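Local coordinates for heme-binding protein A / AI-2 binding protein A (Helicobacter pylori SS1, PDB 6OFQ) that serves as a periplasmic substrate-binding protein of an ABC transporter, binds the peptide STSA and probably binds other short peptides, at residues A293-L298 against T441-Q446; M335-P340 against W344-N349; K386-I391 against M423-W428. All blocks are in the same frame, centred on the assembly; numbering follows the deposited sequence.

Interaction 1 (A293-L298 against T441-Q446); sequences ASWLSL and TLWSKQ
Trp295 and Trp443 are brought together by two different first torsions. On strand 293-298, CG of Trp295 lies between its backbone N and carbonyl carbon (chi1 66°), which stands the indole up from the strand toward the end of the helix that closes at Trp443. There CG lies beside the backbone N, opposite the carbonyl carbon (chi1 -57°), and this setting swings the far end of the second indole toward the strand, although its CB does not point there.

The two side chains run past one another in opposite senses. CZ2 of Trp443 comes down over one face of the Trp295 ring system, off centre toward the rim, and lies 3.5 Å from Trp295 NE1 and 3.7 Å from Trp295 CE2. The ring planes are inclined at 45°, with the five-membered ring of Trp295 and the six-membered ring of Trp443 5.2 Å apart at their centroids, an oblique aromatic pair. Leu442, one residue earlier, adds a methyl at the other end of the indole: its CD1 packs 3.8 Å from Trp295 CH2. Trp295 is thus met at both its pyrrole and its benzo end, by apolar contact in each case. All three residues are buried.

The ring of Tyr497, from strand 497-510, meets Trp295 edge-to-face and also packs on Trp443, enlarging the aromatic cluster. Beyond the contact, Ser444 caps the following helix as its N-cap, with OG accepting from Ala447 N. The whole is helix-on-sheet packing in a protein of the type II periplasmic binding class: the end of helix 436-443 rests on a central strand of the mixed sheet through an oblique pair of tryptophans.

Interaction 2 (M335-P340 against W344-N349); sequences MVNPFP and WGYNYN
A buried loop-on-loop contact, with an Asx turn at one end, joins 335-340 to 344-349 within the long connection that leaves strand 332-334. At its centre the amide of Asn337 stands nearly upright over the ring of Tyr346, ND2 end down. Asn337 ND2 sits above the middle of one ring face, 3.3 Å from Tyr346 CZ, with the amide and ring planes 79° apart. The same nitrogen donates to the backbone O of Asn347 at 2.9 Å, with an N-H...O angle of 154°. That oxygen lies close to the plane of the amide, whereas the donor approaches from above the carbonyl plane. The nitrogen thus bonds the carbonyl while resting over the ring face, and this bond and the ring contact probably restrain rotation of the amide.

Other atoms surround the tyrosine ring. The carbonyl O of Phe339 meets its edge near the ring plane, 3.2 Å from Tyr346 CE2, and Val336 CB touches Tyr346 OH at 3.5 Å. With CG turned opposite the backbone N (chi1 -176°), the ring reaches back across 335-340 to these partners. The edge of the Phe339 ring faces the main chain of 344-349, its CZ 3.7 Å from Gly345 C, while CE2 packs 3.9 Å from Tyr346 CB. At the backbone angles of Gly345 (positive phi) a CB would press on the carbonyl O of the preceding residue, which calls for glycine. In the Asx turn, Asn347 OD1 accepts from Asn349 N at 2.9 Å.

Helix 477-494 braces 344-349, where Gln488 bonds to both Gly345 O and Asn347 N. Segment 335-340 is tied to strand 497-510 by Tyr502 OH, which bonds to Asn337 O and Val336 N, while Phe339 and Pro340 pack on Phe438 of helix 436-443.

Interaction 3 (K386-I391 against M423-W428); sequences KGAVFI and MAFAGW
Phe425 on strand 423-428 reaches across to the first turns of helix 386-396; it and then Ile391 bury the most surface in this contact. CG of Phe425 is placed beside the backbone N and opposite the carbonyl carbon (chi1 -70°), which sends the ring outward from the sheet so that its CZ end arrives at the first turn of the helix. There the ring meets main chain: CZ lies 3.6 Å from Ala388 N, which is at the ring edge near its plane, and 3.6 Å from Gly387 C.

Ile391, one turn further on, slides past the phenyl in the opposite direction. CG1, the branch beside the backbone N, is the part that touches, 4.0 Å from Phe425 CZ. Ala388, a smaller neighbour, supplies its methyl alongside, with CB 4.0 Å from Phe425 CE2. The contacts are apolar or van der Waals throughout, and the touching residues are all buried. Within the helix, the Ile391 N to Gly387 O bond (3.1 Å) holds the turn that bears both the glycine and the isoleucine.

The ring has further company. Arg383 makes a cation-pi contact with it, and Ile377 and Thr379 of the neighbouring strand 373-380 touch it; Ile377 also packs on Ile391. The axes of segments 386-391 and 423-428 approach to 10.5 Å, with an angle of 133° between their directions. Helix 386-396 connects strand 373-380 to strand 400-407, which pair in parallel, forming a beta-alpha-beta crossover, and Phe425 belongs to strand 423-429, which pairs in parallel with strand 373-380, a layout that fits the alpha/beta lobes of periplasmic binding proteins.

In the fold
All three contacts are buried, and interactions 1 and 3 share one mixed sheet: strands 292-298 and 423-429 are antiparallel neighbours, joined by backbone bonds such as Ser297 N to Ala424 O. Strand 423-429 runs on in the chain to helix 436-443, so one stretch of chain serves both. Interaction 2 lies about 14 Å from interaction 1, centre to centre, and touches it where Met335 and Pro338 pack against Ala293 and Trp443; it does not touch interaction 3. Helix-on-sheet packing in interactions 1 and 3 is apolar or aromatic, whereas the loop of interaction 2, which has no regular helix or strand, adds a side-chain-to-backbone hydrogen bond and an amide-on-ring contact.

Interaction 1 (A293-L298 against T441-Q446)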
ATOM      1  N   ALA A 293      -9.208   1.991   2.256  1.00  5.48           N
ATOM      2  CA  ALA A 293      -9.920   3.247   2.393  1.00  5.60           C
ATOM      3  C   ALA A 293      -9.666   4.083   1.140  1.00  5.75           C
ATOM      4  O   ALA A 293      -8.580   4.003   0.549  1.00  6.49           O
ATOM      5  CB  ALA A 293      -9.514   4.027   3.632  1.00  5.97           C
ATOM      6  N   SER A 294     -10.678   4.830   0.701  1.00  4.82           N
ATOM      7  CA  SER A 294     -10.622   5.712  -0.481  1.00  5.28           C
ATOM      8  C   SER A 294     -11.240   7.046  -0.101  1.00  4.83           C
ATOM      9  O   SER A 294     -12.312   7.100   0.470  1.00  4.38           O
ATOM     10  CB  SER A 294     -11.431   5.034  -1.618  1.00  6.66           C
ATOM     11  OG  SER A 294     -11.355   5.835  -2.784  1.00 12.62           O
ATOM     12  N   TRP A 295     -10.572   8.134  -0.506  1.00  4.36           N
ATOM     13  CA  TRP A 295     -10.973   9.485  -0.019  1.00  4.43           C
ATOM     14  C   TRP A 295     -10.535  10.542  -1.017  1.00  4.38           C
ATOM     15  O   TRP A 295      -9.891  10.220  -2.012  1.00  5.25           O
ATOM     16  CB  TRP A 295     -10.476   9.780   1.407  1.00  4.32           C
ATOM     17  CG  TRP A 295      -8.994   9.889   1.561  1.00  4.17           C
ATOM     18  CD1 TRP A 295      -8.250  11.014   1.466  1.00  4.25           C
ATOM     19  CD2 TRP A 295      -8.070   8.823   1.755  1.00  4.13           C
ATOM     20  NE1 TRP A 295      -6.919  10.733   1.658  1.00  4.29           N
ATOM     21  CE2 TRP A 295      -6.771   9.387   1.850  1.00  4.03           C
ATOM     22  CE3 TRP A 295      -8.195   7.450   1.924  1.00  4.86           C
ATOM     23  CZ2 TRP A 295      -5.637   8.615   2.058  1.00  4.46           C
ATOM     24  CZ3 TRP A 295      -7.084   6.697   2.124  1.00  4.48           C
ATOM     25  CH2 TRP A 295      -5.816   7.274   2.165  1.00  4.41           C
ATOM     26  N   LEU A 296     -10.922  11.762  -0.752  1.00  4.84           N
ATOM     27  CA  LEU A 296     -10.455  12.869  -1.542  0.61  5.71           C
ATOM     28  C   LEU A 296      -9.433  13.632  -0.702  1.00  5.34           C
ATOM     29  O   LEU A 296      -9.786  14.126   0.387  1.00  5.34           O
ATOM     30  CB  LEU A 296     -11.663  13.678  -1.966  0.61  6.57           C
ATOM     31  CG  LEU A 296     -11.424  14.868  -2.891  0.61  7.15           C
ATOM     32  CD1 LEU A 296     -11.015  14.428  -4.296  0.61  7.89           C
ATOM     33  CD2 LEU A 296     -12.679  15.727  -2.986  0.61  8.05           C
ATOM     34  N   SER A 297      -8.180  13.718  -1.129  1.00  5.59           N
ATOM     35  CA  SER A 297      -7.177  14.600  -0.524  1.00  6.28           C
ATOM     36  C   SER A 297      -7.564  16.052  -0.828  1.00  6.12           C
ATOM     37  O   SER A 297      -8.005  16.308  -1.959  1.00  6.54           O
ATOM     38  CB  SER A 297      -5.761  14.410  -1.123  1.00  8.14           C
ATOM     39  OG  SER A 297      -5.233  13.121  -0.829  1.00 11.12           O
ATOM     40  N   LEU A 298      -7.440  16.921   0.173  1.00  5.95           N
ATOM     41  CA  LEU A 298      -7.589  18.372   0.018  1.00  5.55           C
ATOM     42  C   LEU A 298      -6.265  18.940   0.486  1.00  6.05           C
ATOM     43  O   LEU A 298      -5.801  18.669   1.591  1.00  5.86           O
ATOM     44  CB  LEU A 298      -8.690  18.894   0.929  1.00  5.46           C
ATOM     45  CG  LEU A 298     -10.092  18.318   0.719  1.00  6.38           C
ATOM     46  CD1 LEU A 298     -11.097  18.790   1.729  1.00  6.69           C
ATOM     47  CD2 LEU A 298     -10.583  18.573  -0.713  1.00  6.67           C
ATOM     48  N   THR A 441       1.348   7.168   9.160  1.00  3.72           N
ATOM     49  CA  THR A 441       2.020   7.145   7.876  1.00  4.08           C
ATOM     50  C   THR A 441       1.420   8.136   6.895  1.00  4.00           C
ATOM     51  O   THR A 441       2.136   8.610   6.010  1.00  4.15           O
ATOM     52  CB  THR A 441       1.920   5.715   7.341  1.00  4.43           C
ATOM     53  OG1 THR A 441       2.499   4.847   8.315  1.00  5.57           O
ATOM     54  CG2 THR A 441       2.703   5.478   6.023  1.00  5.03           C
ATOM     55  N   LEU A 442       0.108   8.393   6.989  1.00  3.93           N
ATOM     56  CA  LEU A 442      -0.600   9.235   6.006  1.00  4.08           C
ATOM     57  C   LEU A 442      -1.007  10.592   6.499  1.00  4.39           C
ATOM     58  O   LEU A 442      -1.318  11.479   5.705  1.00  5.18           O
ATOM     59  CB  LEU A 442      -1.852   8.557   5.414  1.00  4.39           C
ATOM     60  CG  LEU A 442      -1.599   7.125   4.957  1.00  5.16           C
ATOM     61  CD1 LEU A 442      -2.936   6.489   4.576  1.00  5.87           C
ATOM     62  CD2 LEU A 442      -0.610   7.001   3.814  1.00  6.41           C
ATOM     63  N   TRP A 443      -1.095  10.786   7.805  1.00  3.96           N
ATOM     64  CA  TRP A 443      -1.724  11.974   8.370  1.00  4.10           C
ATOM     65  C   TRP A 443      -0.935  12.772   9.406  1.00  4.45           C
ATOM     66  O   TRP A 443      -1.422  13.739   9.988  1.00  5.03           O
ATOM     67  CB  TRP A 443      -3.128  11.646   8.939  1.00  3.97           C
ATOM     68  CG  TRP A 443      -4.097  11.025   7.912  1.00  3.80           C
ATOM     69  CD1 TRP A 443      -4.366   9.707   7.717  1.00  3.66           C
ATOM     70  CD2 TRP A 443      -4.825  11.750   6.912  1.00  3.41           C
ATOM     71  NE1 TRP A 443      -5.223   9.544   6.650  1.00  3.38           N
ATOM     72  CE2 TRP A 443      -5.501  10.800   6.129  1.00  3.52           C
ATOM     73  CE3 TRP A 443      -4.958  13.108   6.613  1.00  3.64           C
ATOM     74  CZ2 TRP A 443      -6.331  11.188   5.094  1.00  3.92           C
ATOM     75  CZ3 TRP A 443      -5.799  13.462   5.557  1.00  3.89           C
ATOM     76  CH2 TRP A 443      -6.462  12.511   4.825  1.00  4.04           C
ATOM     77  N   SER A 444       0.290  12.321   9.684  1.00  4.19           N
ATOM     78  CA  SER A 444       1.111  12.975  10.714  1.00  4.42           C
ATOM     79  C   SER A 444       1.936  14.146  10.162  1.00  4.97           C
ATOM     80  O   SER A 444       2.247  14.213   8.949  1.00  5.20           O
ATOM     81  CB  SER A 444       2.050  11.997  11.420  1.00  4.36           C
ATOM     82  OG  SER A 444       3.002  11.504  10.528  1.00  4.01           O
ATOM     83  N   LYS A 445       2.430  14.976  11.080  1.00  6.41           N
ATOM     84  CA  LYS A 445       3.437  15.949  10.682  1.00  7.12           C
ATOM     85  C   LYS A 445       4.686  15.324  10.133  1.00  6.51           C
ATOM     86  O   LYS A 445       5.235  15.842   9.152  1.00  8.18           O
ATOM     87  CB  LYS A 445       3.759  16.884  11.827  1.00  8.49           C
ATOM     88  CG  LYS A 445       2.634  17.863  12.043  1.00  9.99           C
ATOM     89  CD  LYS A 445       2.825  18.694  13.302  1.00 13.42           C
ATOM     90  CE  LYS A 445       4.065  19.566  13.054  1.00 16.48           C
ATOM     91  NZ  LYS A 445       4.091  20.814  13.863  1.00 21.34           N
ATOM     92  N   GLN A 446       5.129  14.243  10.748  1.00  6.67           N
ATOM     93  CA  GLN A 446       6.291  13.541  10.249  1.00  7.48           C
ATOM     94  C   GLN A 446       6.077  13.179   8.792  1.00  5.93           C
ATOM     95  O   GLN A 446       6.914  13.431   7.925  1.00  7.53           O
ATOM     96  CB  GLN A 446       6.574  12.304  11.106  1.00  7.62           C
ATOM     97  CG  GLN A 446       7.618  11.399  10.460  1.00  8.66           C
ATOM     98  CD  GLN A 446       8.993  12.053  10.333  1.00 11.24           C
ATOM     99  OE1 GLN A 446       9.464  12.695  11.279  1.00 14.84           O
ATOM    100  NE2 GLN A 446       9.677  11.865   9.232  1.00 11.59           N
TER

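Interaction 2 (M335-P340 against W344-N349)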
ATOM      1  N   MET A 335     -17.198   5.761   4.363  1.00  5.34           N
ATOM      2  CA  MET A 335     -16.040   6.052   5.193  1.00  4.82           C
ATOM      3  C   MET A 335     -16.377   7.157   6.199  1.00  5.44           C
ATOM      4  O   MET A 335     -17.048   8.155   5.883  1.00  5.79           O
ATOM      5  CB  MET A 335     -14.871   6.421   4.295  1.00  5.04           C
ATOM      6  CG  MET A 335     -13.564   6.735   5.006  1.00  4.79           C
ATOM      7  SD  MET A 335     -12.297   7.108   3.767  1.00  4.59           S
ATOM      8  CE  MET A 335     -10.896   7.505   4.810  1.00  4.68           C
ATOM      9  N   VAL A 336     -15.910   6.936   7.438  1.00  5.11           N
ATOM     10  CA  VAL A 336     -16.056   7.873   8.543  1.00  5.00           C
ATOM     11  C   VAL A 336     -14.670   8.244   9.070  1.00  4.61           C
ATOM     12  O   VAL A 336     -14.300   9.408   9.013  1.00  5.52           O
ATOM     13  CB  VAL A 336     -16.915   7.260   9.654  1.00  6.23           C
ATOM     14  CG1 VAL A 336     -17.079   8.272  10.773  1.00  7.03           C
ATOM     15  CG2 VAL A 336     -18.305   6.907   9.082  1.00  7.59           C
ATOM     16  N   ASN A 337     -13.887   7.304   9.561  1.00  4.01           N
ATOM     17  CA  ASN A 337     -12.514   7.513  10.055  1.00  3.78           C
ATOM     18  C   ASN A 337     -11.489   7.213   8.977  1.00  3.27           C
ATOM     19  O   ASN A 337     -11.780   6.595   7.937  1.00  3.67           O
ATOM     20  CB  ASN A 337     -12.257   6.641  11.297  1.00  3.96           C
ATOM     21  CG  ASN A 337     -13.275   6.926  12.403  1.00  4.05           C
ATOM     22  OD1 ASN A 337     -13.356   8.097  12.819  1.00  4.44           O
ATOM     23  ND2 ASN A 337     -14.081   5.928  12.789  1.00  4.15           N
ATOM     24  N   PRO A 338     -10.217   7.570   9.205  1.00  3.46           N
ATOM     25  CA  PRO A 338      -9.217   7.374   8.138  1.00  3.73           C
ATOM     26  C   PRO A 338      -8.896   5.945   7.787  1.00  3.96           C
ATOM     27  O   PRO A 338      -8.319   5.725   6.736  1.00  4.68           O
ATOM     28  CB  PRO A 338      -7.971   8.065   8.640  1.00  3.90           C
ATOM     29  CG  PRO A 338      -8.522   9.091   9.598  1.00  4.25           C
ATOM     30  CD  PRO A 338      -9.695   8.437  10.284  1.00  4.07           C
ATOM     31  N   PHE A 339      -9.259   4.985   8.620  1.00  4.20           N
ATOM     32  CA  PHE A 339      -8.986   3.560   8.412  1.00  4.15           C
ATOM     33  C   PHE A 339     -10.273   2.756   8.595  1.00  4.49           C
ATOM     34  O   PHE A 339     -11.190   3.217   9.271  1.00  4.21           O
ATOM     35  CB  PHE A 339      -7.846   3.087   9.307  1.00  4.12           C
ATOM     36  CG  PHE A 339      -8.148   3.187  10.766  1.00  4.16           C
ATOM     37  CD1 PHE A 339      -7.784   4.285  11.513  1.00  4.10           C
ATOM     38  CD2 PHE A 339      -8.642   2.097  11.459  1.00  4.35           C
ATOM     39  CE1 PHE A 339      -8.047   4.323  12.881  1.00  4.62           C
ATOM     40  CE2 PHE A 339      -8.919   2.127  12.805  1.00  4.52           C
ATOM     41  CZ  PHE A 339      -8.576   3.212  13.548  1.00  4.31           C
ATOM     42  N   PRO A 340     -10.330   1.544   8.051  1.00  4.72           N
ATOM     43  CA  PRO A 340     -11.589   0.786   8.035  1.00  4.86           C
ATOM     44  C   PRO A 340     -11.854   0.071   9.361  1.00  5.38           C
ATOM     45  O   PRO A 340     -10.913  -0.224  10.117  1.00  4.82           O
ATOM     46  CB  PRO A 340     -11.402  -0.178   6.877  1.00  4.85           C
ATOM     47  CG  PRO A 340      -9.928  -0.415   6.823  1.00  5.40           C
ATOM     48  CD  PRO A 340      -9.343   0.957   7.133  1.00  4.95           C
ATOM     49  N   TRP A 344      -8.732  -2.817  14.581  1.00  5.16           N
ATOM     50  CA  TRP A 344      -9.000  -2.370  15.917  1.00  4.94           C
ATOM     51  C   TRP A 344      -8.767  -0.884  16.146  1.00  5.46           C
ATOM     52  O   TRP A 344      -7.970  -0.255  15.429  1.00  5.37           O
ATOM     53  CB  TRP A 344      -8.169  -3.145  16.935  1.00  5.10           C
ATOM     54  CG  TRP A 344      -6.659  -2.946  16.887  1.00  4.97           C
ATOM     55  CD1 TRP A 344      -5.789  -3.625  16.094  1.00  5.84           C
ATOM     56  CD2 TRP A 344      -5.900  -1.942  17.562  1.00  5.33           C
ATOM     57  NE1 TRP A 344      -4.496  -3.175  16.298  1.00  5.88           N
ATOM     58  CE2 TRP A 344      -4.545  -2.149  17.202  1.00  5.37           C
ATOM     59  CE3 TRP A 344      -6.210  -0.902  18.456  1.00  5.31           C
ATOM     60  CZ2 TRP A 344      -3.498  -1.405  17.695  1.00  5.20           C
ATOM     61  CZ3 TRP A 344      -5.104  -0.162  18.954  1.00  5.79           C
ATOM     62  CH2 TRP A 344      -3.817  -0.381  18.536  1.00  5.38           C
ATOM     63  N   GLY A 345      -9.463  -0.287  17.115  1.00  5.93           N
ATOM     64  CA  GLY A 345      -9.241   1.110  17.445  1.00  5.76           C
ATOM     65  C   GLY A 345     -10.107   2.097  16.691  1.00  5.20           C
ATOM     66  O   GLY A 345     -10.111   3.297  16.980  1.00  6.07           O
ATOM     67  N   TYR A 346     -10.929   1.608  15.762  1.00  5.11           N
ATOM     68  CA  TYR A 346     -11.846   2.406  14.984  1.00  5.01           C
ATOM     69  C   TYR A 346     -12.858   3.080  15.897  1.00  5.16           C
ATOM     70  O   TYR A 346     -13.359   2.435  16.839  1.00  5.76           O
ATOM     71  CB  TYR A 346     -12.616   1.524  14.015  1.00  4.80           C
ATOM     72  CG  TYR A 346     -13.560   2.175  13.038  1.00  4.81           C
ATOM     73  CD1 TYR A 346     -14.904   2.411  13.338  1.00  4.81           C
ATOM     74  CD2 TYR A 346     -13.130   2.505  11.777  1.00  4.86           C
ATOM     75  CE1 TYR A 346     -15.785   2.957  12.449  1.00  4.83           C
ATOM     76  CE2 TYR A 346     -13.982   3.141  10.869  1.00  4.87           C
ATOM     77  CZ  TYR A 346     -15.296   3.302  11.184  1.00  4.77           C
ATOM     78  OH  TYR A 346     -16.126   3.895  10.268  1.00  5.12           O
ATOM     79  N   ASN A 347     -13.118   4.369  15.661  1.00  4.74           N
ATOM     80  CA  ASN A 347     -13.978   5.110  16.541  1.00  5.23           C
ATOM     81  C   ASN A 347     -15.395   4.997  15.971  1.00  6.02           C
ATOM     82  O   ASN A 347     -15.806   5.733  15.061  1.00  6.13           O
ATOM     83  CB  ASN A 347     -13.525   6.566  16.650  1.00  5.41           C
ATOM     84  CG  ASN A 347     -14.252   7.311  17.745  1.00  6.51           C
ATOM     85  OD1 ASN A 347     -15.422   6.995  17.980  1.00  6.94           O
ATOM     86  ND2 ASN A 347     -13.630   8.277  18.394  1.00  6.85           N
ATOM     87  N   TYR A 348     -16.184   4.151  16.641  1.00  6.44           N
ATOM     88  CA  TYR A 348     -17.591   3.933  16.236  1.00  7.00           C
ATOM     89  C   TYR A 348     -18.511   5.027  16.727  1.00  7.61           C
ATOM     90  O   TYR A 348     -19.715   4.990  16.362  1.00  9.22           O
ATOM     91  CB  TYR A 348     -18.031   2.571  16.804  1.00  6.94           C
ATOM     92  CG  TYR A 348     -17.373   1.422  16.098  1.00  7.45           C
ATOM     93  CD1 TYR A 348     -17.844   0.958  14.886  1.00  7.36           C
ATOM     94  CD2 TYR A 348     -16.264   0.807  16.666  1.00  8.19           C
ATOM     95  CE1 TYR A 348     -17.148  -0.018  14.181  1.00  7.15           C
ATOM     96  CE2 TYR A 348     -15.588  -0.186  15.974  1.00  8.51           C
ATOM     97  CZ  TYR A 348     -16.076  -0.639  14.754  1.00  7.65           C
ATOM     98  OH  TYR A 348     -15.319  -1.592  14.082  1.00  9.85           O
ATOM     99  N   ASN A 349     -18.058   5.950  17.563  1.00  7.16           N
ATOM    100  CA  ASN A 349     -18.820   7.047  18.096  1.00  9.65           C
ATOM    101  C   ASN A 349     -18.884   8.280  17.230  1.00 10.57           C
ATOM    102  O   ASN A 349     -19.899   8.950  17.241  1.00 14.58           O
ATOM    103  CB  ASN A 349     -18.403   7.427  19.505  1.00 10.83           C
ATOM    104  CG  ASN A 349     -19.508   8.110  20.285  1.00 15.42           C
ATOM    105  OD1 ASN A 349     -20.592   7.558  20.389  1.00 20.58           O
ATOM    106  ND2 ASN A 349     -19.253   9.281  20.832  1.00 20.21           N
TER

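Interaction 3 (K386-I391 against M423-W428)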
ATOM      1  N   LYS A 386     -16.424   8.257 -13.895  1.00 15.65           N
ATOM      2  CA  LYS A 386     -17.609   8.699 -13.175  1.00 16.07           C
ATOM      3  C   LYS A 386     -17.291   9.392 -11.867  1.00 13.58           C
ATOM      4  O   LYS A 386     -18.029  10.271 -11.420  1.00 13.29           O
ATOM      5  CB  LYS A 386     -18.630   7.567 -12.944  1.00 21.24           C
ATOM      6  CG  LYS A 386     -19.437   7.213 -14.185  1.00 26.01           C
ATOM      7  CD  LYS A 386     -20.640   6.305 -13.927  1.00 35.32           C
ATOM      8  CE  LYS A 386     -20.215   4.958 -13.351  1.00 43.65           C
ATOM      9  NZ  LYS A 386     -20.635   3.788 -14.172  1.00 49.38           N
ATOM     10  N   GLY A 387     -16.196   9.002 -11.219  1.00 12.05           N
ATOM     11  CA  GLY A 387     -15.922   9.502  -9.897  1.00 10.01           C
ATOM     12  C   GLY A 387     -15.594  10.979  -9.909  1.00  9.23           C
ATOM     13  O   GLY A 387     -16.212  11.710  -9.146  1.00  9.12           O
ATOM     14  N   ALA A 388     -14.667  11.408 -10.741  1.00  7.64           N
ATOM     15  CA  ALA A 388     -14.316  12.809 -10.864  1.00  7.93           C
ATOM     16  C   ALA A 388     -15.523  13.600 -11.349  1.00  8.13           C
ATOM     17  O   ALA A 388     -15.712  14.703 -10.894  1.00  8.58           O
ATOM     18  CB  ALA A 388     -13.093  13.035 -11.705  1.00  8.44           C
ATOM     19  N   VAL A 389     -16.276  13.040 -12.283  1.00  9.03           N
ATOM     20  CA  VAL A 389     -17.478  13.732 -12.776  1.00  8.86           C
ATOM     21  C   VAL A 389     -18.512  13.951 -11.674  1.00  8.24           C
ATOM     22  O   VAL A 389     -19.091  15.018 -11.554  1.00  8.44           O
ATOM     23  CB  VAL A 389     -18.039  12.935 -13.960  1.00  9.98           C
ATOM     24  CG1 VAL A 389     -19.460  13.369 -14.327  1.00  9.96           C
ATOM     25  CG2 VAL A 389     -17.124  13.032 -15.151  1.00 10.51           C
ATOM     26  N   PHE A 390     -18.657  12.972 -10.795  1.00  7.91           N
ATOM     27  CA  PHE A 390     -19.532  13.060  -9.620  1.00  7.55           C
ATOM     28  C   PHE A 390     -19.087  14.185  -8.710  1.00  8.57           C
ATOM     29  O   PHE A 390     -19.929  14.962  -8.254  1.00  8.64           O
ATOM     30  CB  PHE A 390     -19.580  11.693  -8.910  1.00  8.72           C
ATOM     31  CG  PHE A 390     -20.586  11.583  -7.785  1.00  9.09           C
ATOM     32  CD1 PHE A 390     -20.388  12.243  -6.579  1.00  9.80           C
ATOM     33  CD2 PHE A 390     -21.779  10.889  -7.957  1.00 10.08           C
ATOM     34  CE1 PHE A 390     -21.324  12.175  -5.560  1.00  9.97           C
ATOM     35  CE2 PHE A 390     -22.708  10.774  -6.924  1.00 10.47           C
ATOM     36  CZ  PHE A 390     -22.483  11.432  -5.728  1.00 11.03           C
ATOM     37  N   ILE A 391     -17.796  14.252  -8.391  1.00  7.69           N
ATOM     38  CA  ILE A 391     -17.315  15.270  -7.469  1.00  7.81           C
ATOM     39  C   ILE A 391     -17.529  16.644  -8.134  1.00  7.30           C
ATOM     40  O   ILE A 391     -17.925  17.635  -7.493  1.00  7.78           O
ATOM     41  CB  ILE A 391     -15.851  15.063  -7.029  1.00  8.70           C
ATOM     42  CG1 ILE A 391     -15.662  13.717  -6.312  1.00  9.91           C
ATOM     43  CG2 ILE A 391     -15.346  16.202  -6.184  1.00  8.37           C
ATOM     44  CD1 ILE A 391     -16.479  13.477  -5.074  1.00 10.82           C
ATOM     45  N   MET A 423      -7.160  19.184  -5.145  1.00  6.00           N
ATOM     46  CA  MET A 423      -7.889  17.980  -4.735  1.00  6.02           C
ATOM     47  C   MET A 423      -7.395  16.774  -5.554  1.00  6.07           C
ATOM     48  O   MET A 423      -7.013  16.907  -6.733  1.00  5.55           O
ATOM     49  CB  MET A 423      -9.378  18.181  -4.984  1.00  6.48           C
ATOM     50  CG  MET A 423      -9.920  19.465  -4.391  1.00  7.05           C
ATOM     51  SD  MET A 423     -11.713  19.597  -4.400  1.00  9.45           S
ATOM     52  CE  MET A 423     -12.036  19.269  -6.094  1.00 11.26           C
ATOM     53  N   ALA A 424      -7.435  15.580  -4.970  1.00  5.38           N
ATOM     54  CA  ALA A 424      -7.025  14.393  -5.724  1.00  6.31           C
ATOM     55  C   ALA A 424      -7.655  13.175  -5.035  1.00  6.37           C
ATOM     56  O   ALA A 424      -7.783  13.176  -3.808  1.00  6.90           O
ATOM     57  CB  ALA A 424      -5.512  14.278  -5.684  1.00  6.68           C
ATOM     58  N   PHE A 425      -8.019  12.180  -5.807  1.00  5.32           N
ATOM     59  CA  PHE A 425      -8.376  10.898  -5.189  1.00  5.44           C
ATOM     60  C   PHE A 425      -7.162  10.244  -4.534  1.00  6.23           C
ATOM     61  O   PHE A 425      -6.050  10.329  -5.064  1.00  7.61           O
ATOM     62  CB  PHE A 425      -8.992   9.971  -6.233  1.00  6.35           C
ATOM     63  CG  PHE A 425     -10.349  10.381  -6.718  1.00  6.34           C
ATOM     64  CD1 PHE A 425     -11.474  10.229  -5.965  1.00  8.49           C
ATOM     65  CD2 PHE A 425     -10.488  11.034  -7.896  1.00  7.98           C
ATOM     66  CE1 PHE A 425     -12.734  10.554  -6.428  1.00  8.31           C
ATOM     67  CE2 PHE A 425     -11.725  11.409  -8.373  1.00  8.63           C
ATOM     68  CZ  PHE A 425     -12.833  11.203  -7.621  1.00  7.94           C
ATOM     69  N   ALA A 426      -7.421   9.599  -3.396  1.00  5.13           N
ATOM     70  CA  ALA A 426      -6.345   8.939  -2.690  1.00  5.31           C
ATOM     71  C   ALA A 426      -6.919   7.618  -2.203  1.00  5.21           C
ATOM     72  O   ALA A 426      -8.127   7.486  -1.950  1.00  5.80           O
ATOM     73  CB  ALA A 426      -5.961   9.761  -1.469  1.00  6.20           C
ATOM     74  N   GLY A 427      -6.087   6.625  -2.008  1.00  5.02           N
ATOM     75  CA  GLY A 427      -6.504   5.344  -1.449  1.00  4.90           C
ATOM     76  C   GLY A 427      -5.308   4.704  -0.773  1.00  4.78           C
ATOM     77  O   GLY A 427      -4.126   4.866  -1.122  1.00  4.58           O
ATOM     78  N   TRP A 428      -5.659   3.807   0.137  1.00  4.66           N
ATOM     79  CA  TRP A 428      -4.672   3.041   0.892  1.00  4.44           C
ATOM     80  C   TRP A 428      -5.193   1.661   1.241  1.00  4.87           C
ATOM     81  O   TRP A 428      -6.375   1.484   1.643  1.00  6.79           O
ATOM     82  CB  TRP A 428      -4.350   3.717   2.213  1.00  4.75           C
ATOM     83  CG  TRP A 428      -3.152   3.229   2.960  1.00  4.56           C
ATOM     84  CD1 TRP A 428      -3.138   2.539   4.150  1.00  4.32           C
ATOM     85  CD2 TRP A 428      -1.802   3.529   2.653  1.00  4.42           C
ATOM     86  NE1 TRP A 428      -1.856   2.401   4.596  1.00  4.27           N
ATOM     87  CE2 TRP A 428      -1.011   2.998   3.684  1.00  4.55           C
ATOM     88  CE3 TRP A 428      -1.175   4.179   1.575  1.00  4.61           C
ATOM     89  CZ2 TRP A 428       0.364   3.075   3.667  1.00  4.79           C
ATOM     90  CZ3 TRP A 428       0.183   4.280   1.596  1.00  4.88           C
ATOM     91  CH2 TRP A 428       0.936   3.766   2.647  1.00  5.73           C
TER